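Local coordinates for putative sugar binding protein (Bacteroides vulgatus ATCC 8482, PDB 3KEZ), which probably binds sugars at the outer membrane as a calcium-binding member of the SusD family, most likely in the service of nutrient uptake, at residues S32-S37 / I255-V260; D309-A314 / D416-K421; K356-L361 / N372-K377. All blocks are in the same frame, centred on the assembly; numbering follows the deposited sequence. Where two conformers were deposited one is given.

Contact 1: residues S32-S37 / I255-V260; sequences STMQSS and ILFEIV
Met34, deposited as selenomethionine, reaches the rim of the Phe257 ring with its terminal methyl: CE lies 3.8 Å from CE2 and 3.9 Å from CZ of Phe257, at the edge and near the plane of the ring. The chain runs straight as far as SE and then bends (chi3 75°), which brings CE round to that edge. Phe257 sets its ring anti to its own backbone N (chi1 177°), and the far end of the ring thus comes closer to the helix than its backbone does. Two residues further on, Ile259 lies against Met34 and Gln35, at the end of helix 20-34. Its CD1 stands 4.3 Å from Met34 CB, whereas its CG2 presses more closely on Gln35, 3.4 Å from CG. The aliphatic part of Gln35 also lies against the Val260 carbonyl, with CG 3.5 Å from Val260 O. Strand 255-259 pairs antiparallel with strand 332-336, and Leu256 and Phe257 both face Ile335 in a classic beta bulge, where the chain turns a corner. Met34 also touches Ile88 of helix 80-96, and Phe257 touches Ala197 of helix 195-209. Past Ile259 the chain arrives at the calcium site: the Val260 side chain is about 5 Å from the bound ion and about 4 Å from the side chain of Asn331, a calcium ligand, while Asn261, another ligand, follows directly.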
loop_
_atom_site.group_PDB
_atom_site.type_symbol
_atom_site.label_atom_id
_atom_site.label_comp_id
_atom_site.label_asym_id
_atom_site.label_seq_id
_atom_site.Cartn_x
_atom_site.Cartn_y
_atom_site.Cartn_z
ATOM N N SER A 32 -15.338 -6.114 -2.438
ATOM C CA SER A 32 -15.635 -6.960 -1.275
ATOM C C SER A 32 -14.451 -7.904 -0.992
ATOM O O SER A 32 -14.049 -8.087 0.174
ATOM C CB SER A 32 -16.947 -7.733 -1.475
ATOM O OG SER A 32 -17.108 -8.724 -0.480
ATOM N N THR A 33 -13.871 -8.464 -2.057
ATOM C CA THR A 33 -12.646 -9.280 -1.939
ATOM C C THR A 33 -11.460 -8.501 -1.351
ATOM O O THR A 33 -10.747 -9.005 -0.465
ATOM C CB THR A 33 -12.255 -9.915 -3.322
ATOM O OG1 THR A 33 -13.365 -10.686 -3.807
ATOM C CG2 THR A 33 -10.994 -10.794 -3.230
HETATM N N MSE A 34 -11.267 -7.274 -1.828
HETATM C CA MSE A 34 -10.192 -6.417 -1.336
HETATM C C MSE A 34 -10.330 -6.086 0.132
HETATM O O MSE A 34 -9.321 -5.810 0.775
HETATM C CB MSE A 34 -10.161 -5.086 -2.120
HETATM C CG MSE A 34 -9.829 -5.282 -3.585
HETATM SE SE MSE A 34 -9.965 -3.709 -4.650
HETATM C CE MSE A 34 -8.390 -2.917 -4.040
ATOM N N GLN A 35 -11.576 -6.030 0.635
ATOM C CA GLN A 35 -11.876 -5.791 2.057
ATOM C C GLN A 35 -11.443 -6.884 3.030
ATOM O O GLN A 35 -11.393 -6.634 4.242
ATOM C CB GLN A 35 -13.386 -5.546 2.276
ATOM C CG GLN A 35 -13.787 -4.155 1.925
ATOM C CD GLN A 35 -15.228 -4.032 1.565
ATOM O OE1 GLN A 35 -16.095 -4.752 2.112
ATOM N NE2 GLN A 35 -15.519 -3.087 0.651
ATOM N N SER A 36 -11.136 -8.076 2.532
ATOM C CA SER A 36 -10.761 -9.190 3.417
ATOM C C SER A 36 -9.528 -8.856 4.230
ATOM O O SER A 36 -8.624 -8.172 3.745
ATOM C CB SER A 36 -10.463 -10.461 2.567
ATOM O OG SER A 36 -9.954 -11.521 3.350
ATOM N N SER A 37 -9.448 -9.386 5.444
ATOM C CA SER A 37 -8.229 -9.256 6.233
ATOM C C SER A 37 -7.056 -10.023 5.579
ATOM O O SER A 37 -5.902 -9.771 5.878
ATOM C CB SER A 37 -8.450 -9.709 7.673
ATOM O OG SER A 37 -8.782 -11.090 7.693
ATOM N N ILE A 255 -7.905 11.092 2.249
ATOM C CA ILE A 255 -7.853 9.712 1.715
ATOM C C ILE A 255 -8.460 9.633 0.311
ATOM O O ILE A 255 -9.653 9.898 0.109
ATOM C CB ILE A 255 -8.544 8.671 2.595
ATOM C CG1 ILE A 255 -7.935 8.652 4.023
ATOM C CG2 ILE A 255 -8.461 7.274 1.894
ATOM C CD1 ILE A 255 -8.877 8.044 5.112
ATOM N N LEU A 256 -7.625 9.230 -0.636
ATOM C CA LEU A 256 -7.972 9.168 -2.035
ATOM C C LEU A 256 -8.516 7.786 -2.401
ATOM O O LEU A 256 -9.255 7.627 -3.381
ATOM C CB LEU A 256 -6.750 9.520 -2.879
ATOM C CG LEU A 256 -6.071 10.862 -2.601
ATOM C CD1 LEU A 256 -4.787 11.063 -3.528
ATOM C CD2 LEU A 256 -7.044 12.047 -2.802
ATOM N N PHE A 257 -8.129 6.771 -1.645
ATOM C CA PHE A 257 -8.769 5.469 -1.773
ATOM C C PHE A 257 -8.827 4.815 -0.413
ATOM O O PHE A 257 -7.792 4.570 0.227
ATOM C CB PHE A 257 -8.052 4.586 -2.788
ATOM C CG PHE A 257 -8.636 3.180 -2.923
ATOM C CD1 PHE A 257 -10.011 2.971 -2.971
ATOM C CD2 PHE A 257 -7.801 2.091 -3.091
ATOM C CE1 PHE A 257 -10.537 1.715 -3.130
ATOM C CE2 PHE A 257 -8.320 0.807 -3.246
ATOM C CZ PHE A 257 -9.708 0.624 -3.273
ATOM N N GLU A 258 -10.065 4.544 0.001
ATOM C CA GLU A 258 -10.402 4.037 1.323
ATOM C C GLU A 258 -11.034 2.639 1.163
ATOM O O GLU A 258 -11.904 2.452 0.311
ATOM C CB GLU A 258 -11.380 5.023 1.996
ATOM C CG GLU A 258 -11.705 4.689 3.446
ATOM C CD GLU A 258 -12.466 5.782 4.186
ATOM O OE1 GLU A 258 -13.294 6.502 3.593
ATOM O OE2 GLU A 258 -12.249 5.885 5.388
ATOM N N ILE A 259 -10.522 1.643 1.900
ATOM C CA ILE A 259 -11.236 0.392 2.084
ATOM C C ILE A 259 -12.264 0.652 3.185
ATOM O O ILE A 259 -11.895 1.047 4.317
ATOM C CB ILE A 259 -10.329 -0.811 2.481
ATOM C CG1 ILE A 259 -9.206 -1.060 1.449
ATOM C CG2 ILE A 259 -11.168 -2.067 2.731
ATOM C CD1 ILE A 259 -9.679 -1.372 0.006
ATOM N N VAL A 260 -13.544 0.458 2.842
ATOM C CA VAL A 260 -14.667 0.652 3.762
ATOM C C VAL A 260 -15.072 -0.683 4.399
ATOM O O VAL A 260 -15.483 -1.619 3.704
ATOM C CB VAL A 260 -15.879 1.279 3.054
ATOM C CG1 VAL A 260 -17.069 1.419 4.023
ATOM C CG2 VAL A 260 -15.493 2.665 2.479
#

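Contact 2: residues D309-A314 / D416-K421; sequences DKKYYA and DSDINK
Tyr312 O is gripped by two donors: Lys421 N, at 3.0 Å, and the hydroxyl of Thr422. One residue earlier, Asn420 N gives Lys311 O a shorter, nearly straight bond of 2.7 Å (N-H...O 175°). Beyond these bonds the Lys421 side chain runs extended alongside Tyr312, and its ammonium ends over the ring centre in a cation-pi contact that is unusually short as modelled (NZ 2.9 Å from the Tyr312 centroid), so its exact distance is doubtful. Lys310 CB lies over the opposite face, offset toward the rim. Asn420 OD1 meets the Tyr312 edge, while Lys421 CB packs on Tyr313. At the other end, Lys311 NZ and Asp418 OD1 form a long salt bridge of 3.6 Å, and a water joins the same NZ to Asp418 O; the second carboxylate oxygen of Asp418 is held by Tyr291. On the hairpin strand, Ala314 CB meets Ile419 CG2 at 3.9 Å. The segment 416-421, opened by an Asx turn at Asp416, runs alongside the turn of the beta hairpin formed by strands 306-309 and 313-316, whose classic bulge places Tyr312 and Tyr313 opposite Asp309.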
loop_
_atom_site.group_PDB
_atom_site.type_symbol
_atom_site.label_atom_id
_atom_site.label_comp_id
_atom_site.label_asym_id
_atom_site.label_seq_id
_atom_site.Cartn_x
_atom_site.Cartn_y
_atom_site.Cartn_z
ATOM N N ASP A 309 0.361 0.902 25.486
ATOM C CA ASP A 309 -0.030 -0.106 26.449
ATOM C C ASP A 309 0.835 0.090 27.671
ATOM O O ASP A 309 1.955 -0.408 27.708
ATOM C CB ASP A 309 0.226 -1.498 25.878
ATOM C CG ASP A 309 -0.124 -2.583 26.855
ATOM O OD1 ASP A 309 -0.876 -2.258 27.770
ATOM O OD2 ASP A 309 0.389 -3.713 26.737
ATOM N N LYS A 310 0.312 0.805 28.671
ATOM C CA LYS A 310 1.066 1.150 29.874
ATOM C C LYS A 310 2.412 1.770 29.466
ATOM O O LYS A 310 2.407 2.707 28.679
ATOM C CB LYS A 310 1.213 -0.059 30.806
ATOM C CG LYS A 310 -0.126 -0.680 31.299
ATOM C CD LYS A 310 -1.122 0.410 31.766
ATOM C CE LYS A 310 -2.319 -0.142 32.541
ATOM N NZ LYS A 310 -2.954 -1.251 31.804
ATOM N N LYS A 311 3.535 1.264 29.972
ATOM C CA LYS A 311 4.841 1.683 29.502
ATOM C C LYS A 311 5.515 0.497 28.810
ATOM O O LYS A 311 6.720 0.305 28.952
ATOM C CB LYS A 311 5.707 2.248 30.651
ATOM C CG LYS A 311 5.214 3.592 31.219
ATOM C CD LYS A 311 6.318 4.397 31.959
ATOM C CE LYS A 311 5.983 5.908 32.050
ATOM N NZ LYS A 311 5.692 6.590 30.721
ATOM N N TYR A 312 4.745 -0.290 28.040
ATOM C CA TYR A 312 5.262 -1.539 27.470
ATOM C C TYR A 312 5.464 -1.529 25.949
ATOM O O TYR A 312 6.496 -1.995 25.469
ATOM C CB TYR A 312 4.341 -2.707 27.799
ATOM C CG TYR A 312 3.916 -2.782 29.239
ATOM C CD1 TYR A 312 4.829 -2.537 30.280
ATOM C CD2 TYR A 312 2.594 -3.109 29.577
ATOM C CE1 TYR A 312 4.418 -2.606 31.635
ATOM C CE2 TYR A 312 2.184 -3.178 30.922
ATOM C CZ TYR A 312 3.094 -2.929 31.933
ATOM O OH TYR A 312 2.667 -3.003 33.236
ATOM N N TYR A 313 4.430 -1.072 25.229
ATOM C CA TYR A 313 4.372 -1.046 23.783
ATOM C C TYR A 313 3.621 0.191 23.305
ATOM O O TYR A 313 2.773 0.742 24.028
ATOM C CB TYR A 313 3.575 -2.213 23.252
ATOM C CG TYR A 313 4.006 -3.543 23.726
ATOM C CD1 TYR A 313 5.086 -4.178 23.144
ATOM C CD2 TYR A 313 3.316 -4.193 24.738
ATOM C CE1 TYR A 313 5.506 -5.410 23.590
ATOM C CE2 TYR A 313 3.720 -5.440 25.183
ATOM C CZ TYR A 313 4.815 -6.041 24.593
ATOM O OH TYR A 313 5.226 -7.287 24.992
ATOM N N ALA A 314 3.922 0.608 22.081
ATOM C CA ALA A 314 3.206 1.681 21.434
ATOM C C ALA A 314 2.643 1.158 20.125
ATOM O O ALA A 314 3.384 0.702 19.243
ATOM C CB ALA A 314 4.111 2.860 21.188
ATOM N N ASP A 416 13.940 1.392 25.175
ATOM C CA ASP A 416 13.321 2.618 25.648
ATOM C C ASP A 416 12.433 2.303 26.841
ATOM O O ASP A 416 11.612 1.390 26.766
ATOM C CB ASP A 416 12.489 3.243 24.526
ATOM C CG ASP A 416 12.156 4.712 24.790
ATOM O OD1 ASP A 416 11.396 5.008 25.734
ATOM O OD2 ASP A 416 12.661 5.569 24.039
ATOM N N SER A 417 12.557 3.085 27.914
ATOM C CA SER A 417 11.789 2.833 29.107
ATOM C C SER A 417 10.312 3.249 28.966
ATOM O O SER A 417 9.498 2.840 29.781
ATOM C CB SER A 417 12.456 3.509 30.309
ATOM O OG SER A 417 12.675 4.879 30.043
ATOM N N ASP A 418 9.943 4.014 27.937
ATOM C CA ASP A 418 8.505 4.344 27.720
ATOM C C ASP A 418 7.755 3.165 27.108
ATOM O O ASP A 418 6.522 3.118 27.161
ATOM C CB ASP A 418 8.306 5.536 26.779
ATOM C CG ASP A 418 8.672 6.879 27.394
ATOM O OD1 ASP A 418 8.635 7.013 28.634
ATOM O OD2 ASP A 418 8.944 7.811 26.573
ATOM N N ILE A 419 8.497 2.256 26.465
ATOM C CA ILE A 419 7.925 1.061 25.852
ATOM C C ILE A 419 8.830 -0.115 26.180
ATOM O O ILE A 419 9.491 -0.685 25.309
ATOM C CB ILE A 419 7.722 1.225 24.334
ATOM C CG1 ILE A 419 9.001 1.719 23.614
ATOM C CG2 ILE A 419 6.539 2.140 24.102
ATOM C CD1 ILE A 419 8.811 1.910 22.142
ATOM N N ASN A 420 8.831 -0.474 27.467
ATOM C CA ASN A 420 9.900 -1.292 28.034
ATOM C C ASN A 420 9.784 -2.767 27.742
ATOM O O ASN A 420 10.673 -3.515 28.113
ATOM C CB ASN A 420 10.089 -1.039 29.551
ATOM C CG ASN A 420 8.926 -1.526 30.397
ATOM O OD1 ASN A 420 8.197 -2.434 30.010
ATOM N ND2 ASN A 420 8.764 -0.934 31.570
ATOM N N LYS A 421 8.709 -3.201 27.084
ATOM C CA LYS A 421 8.608 -4.599 26.636
ATOM C C LYS A 421 8.878 -4.796 25.149
ATOM O O LYS A 421 8.853 -5.924 24.651
ATOM C CB LYS A 421 7.238 -5.181 27.002
ATOM C CG LYS A 421 7.064 -5.407 28.498
ATOM C CD LYS A 421 5.659 -5.872 28.857
ATOM C CE LYS A 421 5.488 -5.912 30.372
ATOM N NZ LYS A 421 4.083 -5.727 30.763
HETATM O O HOH W 1 5.108 5.875 27.825
#

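Contact 3: residues K356-L361 / N372-K377; sequences KAVKYL and NSVEGK. With EDO (1,2-ethanediol), chain F.
Val358 and the backbone of the 374-377 turn make the close half of this contact. One methyl, Val358 CG2, is set against two carbonyls, 3.7 Å from Val374 O and 3.8 Å from Lys377 O, while the other, CG1, packs 3.8 Å from Glu375 CA. With CG1 anti to the backbone N (chi1 164°), the side chain is turned to set CG1 toward Glu375 and CG2 toward the Val374 and Lys377 carbonyls. The side chains of the apolar flank stand further apart: Val374 CG2 is 4.3 Å from Leu361 CB and 4.4 Å from Val358 CG1. No hydrogen bond crosses between the segments. The turn is type II, its third position taken by Gly376 at a positive phi of 81°, and an ST turn precedes it, in which Ser373 OG accepts from Glu375 N at 3.1 Å. On the solvent side the fit is looser. Glu375 and Gly376 are exposed, and a 1,2-ethanediol, probably from the crystallisation liquor, lies beside Val358; its O2 accepts from Gly376 N at 2.8 Å in a nearly straight bond. Asn362 grips Val374 N and Ser373 OG, and Asn354 reaches Lys377 O, which ties the loop to helix 354-368 at two levels. That helix packs through Leu361 and Ala357 on helix 337-350, as in the helical framework expected of a SusD-family protein, and the loop continues past Leu379 into helix 381-392.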
loop_
_atom_site.group_PDB
_atom_site.type_symbol
_atom_site.label_atom_id
_atom_site.label_comp_id
_atom_site.label_asym_id
_atom_site.label_seq_id
_atom_site.Cartn_x
_atom_site.Cartn_y
_atom_site.Cartn_z
ATOM N N LYS A 356 11.576 22.482 -5.650
ATOM C CA LYS A 356 10.351 21.715 -5.709
ATOM C C LYS A 356 10.323 20.665 -4.615
ATOM O O LYS A 356 9.289 20.464 -4.008
ATOM C CB LYS A 356 10.210 21.043 -7.086
ATOM C CG LYS A 356 8.787 20.665 -7.425
ATOM C CD LYS A 356 8.619 20.088 -8.860
ATOM C CE LYS A 356 8.512 21.169 -9.902
ATOM N NZ LYS A 356 7.868 20.652 -11.170
ATOM N N ALA A 357 11.460 20.015 -4.343
ATOM C CA ALA A 357 11.519 19.053 -3.249
ATOM C C ALA A 357 11.194 19.715 -1.921
ATOM O O ALA A 357 10.401 19.167 -1.151
ATOM C CB ALA A 357 12.864 18.383 -3.175
ATOM N N VAL A 358 11.818 20.859 -1.655
ATOM C CA VAL A 358 11.542 21.637 -0.455
ATOM C C VAL A 358 10.053 22.044 -0.386
ATOM O O VAL A 358 9.448 21.894 0.670
ATOM C CB VAL A 358 12.444 22.862 -0.353
ATOM C CG1 VAL A 358 11.921 23.907 0.675
ATOM C CG2 VAL A 358 13.878 22.436 -0.026
ATOM N N LYS A 359 9.469 22.492 -1.505
ATOM C CA LYS A 359 8.052 22.875 -1.542
ATOM C C LYS A 359 7.172 21.727 -1.047
ATOM O O LYS A 359 6.400 21.863 -0.083
ATOM C CB LYS A 359 7.656 23.275 -2.959
ATOM C CG LYS A 359 6.200 23.814 -3.089
ATOM C CD LYS A 359 5.747 23.844 -4.561
ATOM C CE LYS A 359 4.232 23.496 -4.728
ATOM N NZ LYS A 359 3.763 23.663 -6.162
ATOM N N TYR A 360 7.319 20.562 -1.668
ATOM C CA TYR A 360 6.426 19.442 -1.346
ATOM C C TYR A 360 6.735 18.849 0.020
ATOM O O TYR A 360 5.823 18.554 0.817
ATOM C CB TYR A 360 6.448 18.398 -2.460
ATOM C CG TYR A 360 5.767 18.904 -3.718
ATOM C CD1 TYR A 360 4.376 19.061 -3.744
ATOM C CD2 TYR A 360 6.472 19.195 -4.881
ATOM C CE1 TYR A 360 3.725 19.491 -4.863
ATOM C CE2 TYR A 360 5.796 19.658 -6.035
ATOM C CZ TYR A 360 4.427 19.802 -5.999
ATOM O OH TYR A 360 3.693 20.219 -7.091
ATOM N N LEU A 361 8.012 18.736 0.351
ATOM C CA LEU A 361 8.347 18.146 1.614
ATOM C C LEU A 361 7.915 19.035 2.762
ATOM O O LEU A 361 7.483 18.527 3.790
ATOM C CB LEU A 361 9.823 17.809 1.700
ATOM C CG LEU A 361 10.073 16.759 2.750
ATOM C CD1 LEU A 361 9.518 15.408 2.270
ATOM C CD2 LEU A 361 11.545 16.679 3.048
ATOM N N ASN A 372 8.754 23.842 12.318
ATOM C CA ASN A 372 9.868 23.268 11.547
ATOM C C ASN A 372 9.783 23.735 10.114
ATOM O O ASN A 372 8.706 24.141 9.639
ATOM C CB ASN A 372 9.851 21.739 11.558
ATOM C CG ASN A 372 10.134 21.146 12.929
ATOM O OD1 ASN A 372 10.734 21.785 13.760
ATOM N ND2 ASN A 372 9.709 19.883 13.150
ATOM N N SER A 373 10.930 23.685 9.432
ATOM C CA SER A 373 11.025 23.978 7.984
ATOM C C SER A 373 12.240 23.307 7.426
ATOM O O SER A 373 13.289 23.242 8.092
ATOM C CB SER A 373 11.163 25.470 7.690
ATOM O OG SER A 373 10.983 25.701 6.292
ATOM N N VAL A 374 12.119 22.810 6.209
ATOM C CA VAL A 374 13.276 22.343 5.479
ATOM C C VAL A 374 13.750 23.387 4.429
ATOM O O VAL A 374 14.589 23.080 3.581
ATOM C CB VAL A 374 13.052 20.955 4.838
ATOM C CG1 VAL A 374 12.955 19.843 5.902
ATOM C CG2 VAL A 374 11.848 20.922 3.936
ATOM N N GLU A 375 13.221 24.601 4.483
ATOM C CA GLU A 375 13.676 25.672 3.599
ATOM C C GLU A 375 15.148 25.921 3.871
ATOM O O GLU A 375 15.590 25.832 5.002
ATOM C CB GLU A 375 12.844 26.944 3.796
ATOM C CG GLU A 375 13.088 28.007 2.742
ATOM C CD GLU A 375 11.978 29.074 2.697
ATOM O OE1 GLU A 375 10.876 28.837 3.249
ATOM O OE2 GLU A 375 12.199 30.105 2.046
ATOM N N GLY A 376 15.912 26.188 2.819
ATOM C CA GLY A 376 17.366 26.348 2.916
ATOM C C GLY A 376 18.205 25.062 2.961
ATOM O O GLY A 376 19.422 25.124 3.076
ATOM N N LYS A 377 17.571 23.905 2.900
ATOM C CA LYS A 377 18.298 22.633 2.926
ATOM C C LYS A 377 18.451 22.150 1.493
ATOM O O LYS A 377 17.593 22.411 0.641
ATOM C CB LYS A 377 17.532 21.556 3.701
ATOM C CG LYS A 377 17.105 21.968 5.121
ATOM C CD LYS A 377 18.242 21.951 6.064
ATOM C CE LYS A 377 17.815 22.207 7.520
ATOM N NZ LYS A 377 19.031 22.538 8.257
HETATM C C1 EDO F . 14.902 25.613 -1.955
HETATM O O1 EDO F . 14.021 26.671 -2.381
HETATM C C2 EDO F . 15.728 26.076 -0.764
HETATM O O2 EDO F . 14.844 26.586 0.263
#

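The three contacts are well separated, with centres 31 Å (contacts 1 and 2) or 33 Å (1 and 3, 2 and 3) apart. The closest pair by nearest atoms is contact 1 and contact 3, about 12 Å; contacts 2 and 3 come within about 18 Å, and contacts 1 and 2 within about 19 Å. Contact 1 is the buried one and adjoins the calcium site formed by Asn261, Gln322, Glu325, Asp329 and Asn331; contacts 2 and 3 lie at the surface, away from it. Along the chain contact 1 closes before the others open, whereas contact 3 is nested within the loop closed by contact 2.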